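Local coordinates for protein NAD-dependent aldehyde dehydrogenase (Sinorhizobium meliloti, PDB 3U4J) that probably oxidises aldehydes to carboxylic acids with NAD or NADP as electron acceptor, as other aldehyde dehydrogenases do, and binds calcium, at residues Y23-D28 against V223-G228; S38-V43 against G53-A58; D96-R101 against A208-E213. All coordinates share one frame; numbering follows the deposited sequence.

Contact 1: residues Y23-D28 against V223-G228; sequences YQMLVD and VVTGYG
Leu26 and Val223 exchange a pair of backbone hydrogen bonds, Val223 N to Leu26 O at 2.8 Å and Leu26 N to Val223 O at 3.0 Å. Both donors lie in the plane of the carbonyl they meet, and together the bonds make one antiparallel bridge, a hydrogen-bonded pair. Beyond it the two backbones part company. Selenomethionine Met25 makes the largest share of the packing. Its CB sits 3.4 Å from Val223 O, its CG passes 3.7 Å from Thr225 OG1, and its SE lies 3.8 Å from Val224 CA. The chain leaves beside its own backbone N (chi1 -64°), runs straight through chi2 and bends only at chi3, which lays the selenium along the Val224 backbone and near the CB of that valine. Thr225 N is buried here without a polar partner, whereas Thr225 OG1 is satisfied by the carbonyl of Pro56. A looser touch follows between Val27 CG2 and Val224 CG1, 4.4 Å apart. The side chain of Leu26 turns off to Glu209 and Arg212 of helix 202-214, whose Ala208 packs on Val223. Val27 and Val224 both rest on Ala66 of helix 60-75. The bridge joins strand 25-27 to the end of strand 221-223, which pairs in parallel with strand 191-195 in the mixed sheet; the contact lies between helix 60-75 and helix 202-214.

Contact 2: residues S38-V43 against G53-A58; sequences STIDRV and GTWPEA
Ser38 meets Glu57 twice: Ser38 O accepts from Glu57 N at 2.9 Å, and Ser38 OG donates to Glu57 OE1 at 2.5 Å. The hydroxyl comes from above the carboxylate plane; the glutamate chain, extended with CG opposite its backbone N (chi1 174°), carries the carboxylate out to the serine hydroxyl. Thr39, in a non-hydrogen-bonded pair with Pro56, sets its CA against Trp55 O. Ile40 and Trp55 form a hydrogen-bonded pair: Ile40 N reaches Trp55 O at 2.8 Å, nearly along the C=O axis, and Trp55 N returns a bond to Ile40 O. Ile40 CG2 lies 3.9 Å from Trp55 NE1, while CG1 and CD1 lean on Glu57 CB. Asp41 and Thr54 point side by side from the other face of the hairpin, with Asp41 OD1 3.1 Å from Thr54 CG2. Arg42 closes the ladder, its N giving a 2.7 Å bond to Gly53 O and its O taking a weak one from Gly53 N. Arg42 CB sits 3.6 Å from Trp55 CH2, and a CB on Gly53 would collide with that indole. Backbone bonding zips up this beta hairpin; one face buries Ile40, Arg42 and Trp55, with the guanidinium of Arg42 bonded to the carbonyls of Ile347 and Glu112 and NE1 of Trp55 to that of Glu198, while Asp41 and Thr54 occupy the more exposed side.

Contact 3: residues D96-R101 against A208-E213; sequences DLILAR and AELARE
Leu97 overlaps the turn of helix 202-214 that carries Leu210 and Glu213, with its CD1 3.5 Å from Leu210 O and its CB near both methyls of Leu210. Leu210 in turn sets its methyls against Ile98 and Arg101: its CD1 lies 4.0 Å from Ile98 CG1, the two side chains crossing at about a right angle, and its CD2 is 4.2 Å from Arg101 CG. Farther out, Glu213, CG opposite its backbone N (chi1 -174°) and extended beyond, reaches across to the arginine. Arg101 NH2 forms a salt bridge with Glu213 OE2, 2.9 Å long, meeting the syn side of a carboxylate whose plane is turned 40° from the guanidinium. OE2 and a water both sit at the guanidinium edge, the water linking Arg101 NE to Glu213 OE1. Leu97 CD2 lies over one guanidinium face, 3.7 Å above its plane. A leucine in place of Arg101 would probably leave Glu213 without its opposite charge and the bridging water without its donor. This is packing of the C-terminal end of helix 84-100 on helix 202-214, which connects strands 191-195 and 221-223 in a right-handed beta-alpha-beta crossover of the Rossmann-like NAD-binding domain expected of this family.

From the N terminus, strand 25-27 is laid down first, and its partner arrives only some 195 residues later, so contact 1 closes a very long loop. Within that loop fall both of the others. Contact 2 shuts a short hairpin almost at once, joining strands 39-43 and 51-56; contact 3 comes after it in series. Contact 1 touches each: Tyr23 N bonds to Thr54 O on the hairpin side, and on its other side contact 1 also packs on helix 202-214. Contacts 2 and 3 do not meet, their nearest atoms being about 9 Å apart. In sum, contact 1 ties strand 25-27 to strand 221-223, contact 2 builds the hairpin, and contact 3 joins helix 84-100 to helix 202-214.

Contact 1: residues Y23-D28 against V223-G228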
loop_
_atom_site.group_PDB
_atom_site.type_symbol
_atom_site.label_atom_id
_atom_site.label_comp_id
_atom_site.label_asym_id
_atom_site.label_seq_id
_atom_site.Cartn_x
_atom_site.Cartn_y
_atom_site.Cartn_z
ATOM N N TYR A 23 -10.157 18.189 -39.434
ATOM C CA TYR A 23 -10.377 18.176 -37.990
ATOM C C TYR A 23 -10.178 19.549 -37.396
ATOM O O TYR A 23 -9.451 20.368 -37.953
ATOM C CB TYR A 23 -9.380 17.257 -37.285
ATOM C CG TYR A 23 -9.400 15.809 -37.717
ATOM C CD1 TYR A 23 -10.134 14.854 -37.006
ATOM C CD2 TYR A 23 -8.638 15.395 -38.806
ATOM C CE1 TYR A 23 -10.141 13.501 -37.408
ATOM C CE2 TYR A 23 -8.624 14.061 -39.210
ATOM C CZ TYR A 23 -9.389 13.126 -38.501
ATOM O OH TYR A 23 -9.367 11.836 -38.917
ATOM N N GLN A 24 -10.803 19.777 -36.243
ATOM C CA GLN A 24 -10.628 21.015 -35.504
ATOM C C GLN A 24 -10.030 20.769 -34.116
ATOM O O GLN A 24 -10.205 19.680 -33.524
ATOM C CB GLN A 24 -11.969 21.730 -35.374
ATOM C CG GLN A 24 -12.481 22.368 -36.694
ATOM C CD GLN A 24 -13.780 23.100 -36.462
ATOM O OE1 GLN A 24 -14.806 22.486 -36.125
ATOM N NE2 GLN A 24 -13.742 24.422 -36.591
HETATM N N MSE A 25 -9.344 21.785 -33.594
HETATM C CA MSE A 25 -8.894 21.760 -32.206
HETATM C C MSE A 25 -10.097 21.722 -31.289
HETATM O O MSE A 25 -11.223 21.993 -31.722
HETATM C CB MSE A 25 -7.996 22.957 -31.902
HETATM C CG MSE A 25 -6.698 22.919 -32.708
HETATM SE SE MSE A 25 -5.502 24.363 -32.101
HETATM C CE MSE A 25 -6.221 25.873 -33.070
ATOM N N LEU A 26 -9.889 21.362 -30.034
ATOM C CA LEU A 26 -11.011 21.362 -29.121
ATOM C C LEU A 26 -10.582 22.048 -27.847
ATOM O O LEU A 26 -9.739 21.556 -27.133
ATOM C CB LEU A 26 -11.539 19.933 -28.929
ATOM C CG LEU A 26 -12.631 19.473 -27.940
ATOM C CD1 LEU A 26 -13.386 20.515 -27.189
ATOM C CD2 LEU A 26 -13.550 18.421 -28.603
ATOM N N VAL A 27 -11.175 23.212 -27.581
ATOM C CA VAL A 27 -10.795 24.054 -26.467
ATOM C C VAL A 27 -12.035 24.538 -25.728
ATOM O O VAL A 27 -12.941 25.110 -26.340
ATOM C CB VAL A 27 -9.964 25.261 -26.986
ATOM C CG1 VAL A 27 -9.625 26.222 -25.867
ATOM C CG2 VAL A 27 -8.673 24.763 -27.661
ATOM N N ASP A 28 -12.074 24.302 -24.422
ATOM C CA ASP A 28 -13.175 24.729 -23.546
ATOM C C ASP A 28 -14.488 24.184 -24.083
ATOM O O ASP A 28 -15.509 24.882 -24.096
ATOM C CB ASP A 28 -13.241 26.275 -23.429
ATOM C CG ASP A 28 -13.988 26.732 -22.207
ATOM O OD1 ASP A 28 -14.109 25.929 -21.256
ATOM O OD2 ASP A 28 -14.430 27.916 -22.164
ATOM N N VAL A 223 -7.535 19.804 -26.848
ATOM C CA VAL A 223 -6.512 19.329 -27.772
ATOM C C VAL A 223 -6.122 20.466 -28.717
ATOM O O VAL A 223 -6.996 21.119 -29.279
ATOM C CB VAL A 223 -6.986 18.128 -28.618
ATOM C CG1 VAL A 223 -5.877 17.604 -29.541
ATOM C CG2 VAL A 223 -7.357 17.000 -27.713
ATOM N N VAL A 224 -4.811 20.632 -28.916
ATOM C CA VAL A 224 -4.272 21.614 -29.850
ATOM C C VAL A 224 -3.355 20.878 -30.823
ATOM O O VAL A 224 -2.775 19.840 -30.482
ATOM C CB VAL A 224 -3.534 22.775 -29.120
ATOM C CG1 VAL A 224 -4.517 23.604 -28.310
ATOM C CG2 VAL A 224 -2.412 22.247 -28.210
ATOM N N THR A 225 -3.252 21.402 -32.040
ATOM C CA THR A 225 -2.468 20.770 -33.087
ATOM C C THR A 225 -1.536 21.808 -33.723
ATOM O O THR A 225 -1.792 23.029 -33.676
ATOM C CB THR A 225 -3.373 20.124 -34.165
ATOM O OG1 THR A 225 -4.237 21.123 -34.744
ATOM C CG2 THR A 225 -4.248 19.006 -33.538
ATOM N N GLY A 226 -0.462 21.326 -34.321
ATOM C CA GLY A 226 0.518 22.240 -34.867
ATOM C C GLY A 226 1.887 21.603 -34.947
ATOM O O GLY A 226 2.047 20.380 -34.720
ATOM N N TYR A 227 2.889 22.425 -35.254
ATOM C CA TYR A 227 4.246 21.899 -35.294
ATOM C C TYR A 227 4.778 21.704 -33.878
ATOM O O TYR A 227 4.062 22.002 -32.895
ATOM C CB TYR A 227 5.138 22.799 -36.160
ATOM C CG TYR A 227 4.720 22.762 -37.599
ATOM C CD1 TYR A 227 4.941 21.627 -38.376
ATOM C CD2 TYR A 227 4.094 23.859 -38.194
ATOM C CE1 TYR A 227 4.546 21.588 -39.718
ATOM C CE2 TYR A 227 3.696 23.824 -39.536
ATOM C CZ TYR A 227 3.934 22.694 -40.286
ATOM O OH TYR A 227 3.560 22.640 -41.618
ATOM N N GLY A 228 6.010 21.201 -33.757
ATOM C CA GLY A 228 6.613 20.991 -32.430
ATOM C C GLY A 228 6.589 22.273 -31.598
ATOM O O GLY A 228 6.206 22.276 -30.422
#

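Contact 2: residues S38-V43 against G53-A58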
loop_
_atom_site.group_PDB
_atom_site.type_symbol
_atom_site.label_atom_id
_atom_site.label_comp_id
_atom_site.label_asym_id
_atom_site.label_seq_id
_atom_site.Cartn_x
_atom_site.Cartn_y
_atom_site.Cartn_z
ATOM N N SER A 38 -4.831 28.846 -40.438
ATOM C CA SER A 38 -3.775 28.034 -41.069
ATOM C C SER A 38 -3.960 26.554 -40.659
ATOM O O SER A 38 -4.456 26.268 -39.567
ATOM C CB SER A 38 -2.373 28.563 -40.717
ATOM O OG SER A 38 -1.344 27.747 -41.310
ATOM N N THR A 39 -3.626 25.645 -41.561
ATOM C CA THR A 39 -3.789 24.207 -41.322
ATOM C C THR A 39 -2.561 23.440 -41.812
ATOM O O THR A 39 -1.687 24.002 -42.500
ATOM C CB THR A 39 -5.047 23.629 -42.028
ATOM O OG1 THR A 39 -4.880 23.760 -43.442
ATOM C CG2 THR A 39 -6.342 24.348 -41.597
ATOM N N ILE A 40 -2.495 22.162 -41.438
ATOM C CA ILE A 40 -1.399 21.257 -41.805
ATOM C C ILE A 40 -2.065 20.048 -42.405
ATOM O O ILE A 40 -3.062 19.582 -41.876
ATOM C CB ILE A 40 -0.603 20.789 -40.536
ATOM C CG1 ILE A 40 0.198 21.953 -39.956
ATOM C CG2 ILE A 40 0.365 19.599 -40.859
ATOM C CD1 ILE A 40 0.555 21.766 -38.485
ATOM N N ASP A 41 -1.549 19.558 -43.516
ATOM C CA ASP A 41 -2.082 18.344 -44.123
ATOM C C ASP A 41 -1.200 17.152 -43.738
ATOM O O ASP A 41 0.012 17.301 -43.542
ATOM C CB ASP A 41 -2.053 18.453 -45.656
ATOM C CG ASP A 41 -3.065 19.463 -46.226
ATOM O OD1 ASP A 41 -4.026 19.886 -45.555
ATOM O OD2 ASP A 41 -2.907 19.814 -47.413
ATOM N N ARG A 42 -1.815 15.976 -43.680
ATOM C CA ARG A 42 -1.096 14.713 -43.546
ATOM C C ARG A 42 -1.331 13.856 -44.793
ATOM O O ARG A 42 -2.464 13.503 -45.107
ATOM C CB ARG A 42 -1.571 13.919 -42.296
ATOM C CG ARG A 42 -0.957 12.537 -42.183
ATOM C CD ARG A 42 0.564 12.605 -42.214
ATOM N NE ARG A 42 1.178 11.368 -41.718
ATOM C CZ ARG A 42 2.455 11.029 -41.901
ATOM N NH1 ARG A 42 3.265 11.825 -42.600
ATOM N NH2 ARG A 42 2.914 9.875 -41.406
ATOM N N VAL A 43 -0.254 13.504 -45.476
ATOM C CA VAL A 43 -0.302 12.584 -46.595
ATOM C C VAL A 43 -0.060 11.204 -46.017
ATOM O O VAL A 43 0.821 11.034 -45.168
ATOM C CB VAL A 43 0.783 12.937 -47.675
ATOM C CG1 VAL A 43 0.956 11.818 -48.708
ATOM C CG2 VAL A 43 0.409 14.258 -48.418
ATOM N N GLY A 53 -5.605 13.599 -43.711
ATOM C CA GLY A 53 -6.075 14.449 -42.639
ATOM C C GLY A 53 -5.574 15.874 -42.754
ATOM O O GLY A 53 -4.511 16.122 -43.325
ATOM N N THR A 54 -6.341 16.804 -42.207
ATOM C CA THR A 54 -5.856 18.167 -41.991
ATOM C C THR A 54 -6.397 18.748 -40.709
ATOM O O THR A 54 -7.538 18.490 -40.322
ATOM C CB THR A 54 -6.019 19.161 -43.238
ATOM O OG1 THR A 54 -6.722 20.370 -42.888
ATOM C CG2 THR A 54 -6.535 18.512 -44.495
ATOM N N TRP A 55 -5.535 19.486 -40.020
ATOM C CA TRP A 55 -5.868 20.057 -38.734
ATOM C C TRP A 55 -5.199 21.412 -38.615
ATOM O O TRP A 55 -4.271 21.703 -39.386
ATOM C CB TRP A 55 -5.403 19.131 -37.573
ATOM C CG TRP A 55 -4.177 18.361 -37.899
ATOM C CD1 TRP A 55 -2.897 18.817 -37.874
ATOM C CD2 TRP A 55 -4.115 17.012 -38.347
ATOM N NE1 TRP A 55 -2.039 17.845 -38.274
ATOM C CE2 TRP A 55 -2.758 16.713 -38.561
ATOM C CE3 TRP A 55 -5.078 16.023 -38.586
ATOM C CZ2 TRP A 55 -2.326 15.468 -38.998
ATOM C CZ3 TRP A 55 -4.649 14.765 -39.009
ATOM C CH2 TRP A 55 -3.286 14.502 -39.212
ATOM N N PRO A 56 -5.605 22.216 -37.619
ATOM C CA PRO A 56 -5.061 23.556 -37.535
ATOM C C PRO A 56 -3.572 23.575 -37.247
ATOM O O PRO A 56 -3.009 22.615 -36.659
ATOM C CB PRO A 56 -5.824 24.180 -36.358
ATOM C CG PRO A 56 -7.129 23.464 -36.349
ATOM C CD PRO A 56 -6.721 22.029 -36.673
ATOM N N GLU A 57 -2.944 24.662 -37.687
ATOM C CA GLU A 57 -1.583 24.946 -37.309
ATOM C C GLU A 57 -1.701 25.979 -36.209
ATOM O O GLU A 57 -1.912 27.160 -36.502
ATOM C CB GLU A 57 -0.805 25.509 -38.507
ATOM C CG GLU A 57 0.606 25.963 -38.137
ATOM C CD GLU A 57 1.361 26.662 -39.293
ATOM O OE1 GLU A 57 0.830 26.788 -40.432
ATOM O OE2 GLU A 57 2.500 27.097 -39.025
ATOM N N ALA A 58 -1.584 25.554 -34.948
ATOM C CA ALA A 58 -1.823 26.483 -33.842
ATOM C C ALA A 58 -0.703 27.514 -33.724
ATOM O O ALA A 58 0.468 27.199 -33.929
ATOM C CB ALA A 58 -2.003 25.742 -32.499
#

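Contact 3: residues D96-R101 against A208-E213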
loop_
_atom_site.group_PDB
_atom_site.type_symbol
_atom_site.label_atom_id
_atom_site.label_comp_id
_atom_site.label_asym_id
_atom_site.label_seq_id
_atom_site.Cartn_x
_atom_site.Cartn_y
_atom_site.Cartn_z
ATOM N N ASP A 96 -16.255 2.994 -23.318
ATOM C CA ASP A 96 -17.370 2.462 -24.150
ATOM C C ASP A 96 -17.436 3.071 -25.540
ATOM O O ASP A 96 -17.689 2.363 -26.495
ATOM C CB ASP A 96 -18.741 2.675 -23.498
ATOM C CG ASP A 96 -18.957 1.765 -22.315
ATOM O OD1 ASP A 96 -18.244 0.744 -22.205
ATOM O OD2 ASP A 96 -19.828 2.083 -21.485
ATOM N N LEU A 97 -17.275 4.389 -25.641
ATOM C CA LEU A 97 -17.266 5.044 -26.960
ATOM C C LEU A 97 -16.119 4.610 -27.855
ATOM O O LEU A 97 -16.296 4.484 -29.067
ATOM C CB LEU A 97 -17.225 6.574 -26.808
ATOM C CG LEU A 97 -18.599 7.137 -26.506
ATOM C CD1 LEU A 97 -18.423 8.540 -25.892
ATOM C CD2 LEU A 97 -19.483 7.151 -27.744
ATOM N N ILE A 98 -14.935 4.439 -27.265
ATOM C CA ILE A 98 -13.766 3.936 -28.010
ATOM C C ILE A 98 -14.091 2.599 -28.710
ATOM O O ILE A 98 -13.840 2.431 -29.913
ATOM C CB ILE A 98 -12.534 3.820 -27.108
ATOM C CG1 ILE A 98 -12.109 5.237 -26.636
ATOM C CG2 ILE A 98 -11.369 3.121 -27.885
ATOM C CD1 ILE A 98 -11.030 5.213 -25.563
ATOM N N LEU A 99 -14.694 1.671 -27.970
ATOM C CA LEU A 99 -15.175 0.437 -28.561
ATOM C C LEU A 99 -16.244 0.635 -29.612
ATOM O O LEU A 99 -16.183 0.023 -30.669
ATOM C CB LEU A 99 -15.641 -0.554 -27.487
ATOM C CG LEU A 99 -14.547 -1.170 -26.618
ATOM C CD1 LEU A 99 -15.131 -2.258 -25.663
ATOM C CD2 LEU A 99 -13.381 -1.756 -27.476
ATOM N N ALA A 100 -17.225 1.492 -29.332
ATOM C CA ALA A 100 -18.292 1.752 -30.303
ATOM C C ALA A 100 -17.696 2.345 -31.609
ATOM O O ALA A 100 -18.203 2.101 -32.710
ATOM C CB ALA A 100 -19.352 2.695 -29.697
ATOM N N ARG A 101 -16.615 3.111 -31.493
ATOM C CA ARG A 101 -16.001 3.710 -32.680
ATOM C C ARG A 101 -14.706 2.998 -33.088
ATOM O O ARG A 101 -13.821 3.605 -33.722
ATOM C CB ARG A 101 -15.726 5.211 -32.482
ATOM C CG ARG A 101 -16.878 6.030 -31.863
ATOM C CD ARG A 101 -18.089 6.173 -32.796
ATOM N NE ARG A 101 -19.084 7.025 -32.137
ATOM C CZ ARG A 101 -20.288 6.624 -31.720
ATOM N NH1 ARG A 101 -20.700 5.371 -31.919
ATOM N NH2 ARG A 101 -21.102 7.495 -31.120
ATOM N N ALA A 208 -10.616 13.495 -27.765
ATOM C CA ALA A 208 -11.150 14.655 -27.030
ATOM C C ALA A 208 -12.639 14.838 -27.330
ATOM O O ALA A 208 -13.406 15.261 -26.458
ATOM C CB ALA A 208 -10.386 15.929 -27.377
ATOM N N GLU A 209 -13.024 14.539 -28.565
ATOM C CA GLU A 209 -14.431 14.637 -28.969
ATOM C C GLU A 209 -15.265 13.558 -28.279
ATOM O O GLU A 209 -16.400 13.808 -27.873
ATOM C CB GLU A 209 -14.570 14.601 -30.500
ATOM C CG GLU A 209 -13.913 15.838 -31.168
ATOM C CD GLU A 209 -13.934 15.788 -32.697
ATOM O OE1 GLU A 209 -14.168 14.706 -33.286
ATOM O OE2 GLU A 209 -13.683 16.832 -33.332
ATOM N N LEU A 210 -14.695 12.367 -28.123
ATOM C CA LEU A 210 -15.377 11.312 -27.333
ATOM C C LEU A 210 -15.541 11.704 -25.865
ATOM O O LEU A 210 -16.603 11.459 -25.273
ATOM C CB LEU A 210 -14.669 9.965 -27.457
ATOM C CG LEU A 210 -14.547 9.421 -28.884
ATOM C CD1 LEU A 210 -13.922 8.028 -28.879
ATOM C CD2 LEU A 210 -15.888 9.400 -29.579
ATOM N N ALA A 211 -14.512 12.308 -25.268
ATOM C CA ALA A 211 -14.649 12.828 -23.900
ATOM C C ALA A 211 -15.788 13.851 -23.802
ATOM O O ALA A 211 -16.594 13.844 -22.838
ATOM C CB ALA A 211 -13.298 13.447 -23.380
ATOM N N ARG A 212 -15.876 14.727 -24.795
ATOM C CA ARG A 212 -16.986 15.711 -24.818
ATOM C C ARG A 212 -18.319 14.965 -24.950
ATOM O O ARG A 212 -19.284 15.252 -24.241
ATOM C CB ARG A 212 -16.816 16.692 -25.990
ATOM C CG ARG A 212 -17.899 17.765 -26.054
ATOM C CD ARG A 212 -17.582 18.819 -27.123
ATOM N NE ARG A 212 -17.423 18.273 -28.478
ATOM C CZ ARG A 212 -16.911 18.975 -29.493
ATOM N NH1 ARG A 212 -16.518 20.240 -29.291
ATOM N NH2 ARG A 212 -16.781 18.424 -30.695
ATOM N N GLU A 213 -18.363 13.988 -25.853
ATOM C CA GLU A 213 -19.593 13.190 -26.072
ATOM C C GLU A 213 -20.053 12.432 -24.796
ATOM O O GLU A 213 -21.258 12.303 -24.537
ATOM C CB GLU A 213 -19.374 12.227 -27.258
ATOM C CG GLU A 213 -20.592 11.405 -27.723
ATOM C CD GLU A 213 -20.358 10.763 -29.113
ATOM O OE1 GLU A 213 -19.300 11.040 -29.737
ATOM O OE2 GLU A 213 -21.227 9.989 -29.597
HETATM O O HOH W 1 -18.535 9.742 -32.080
#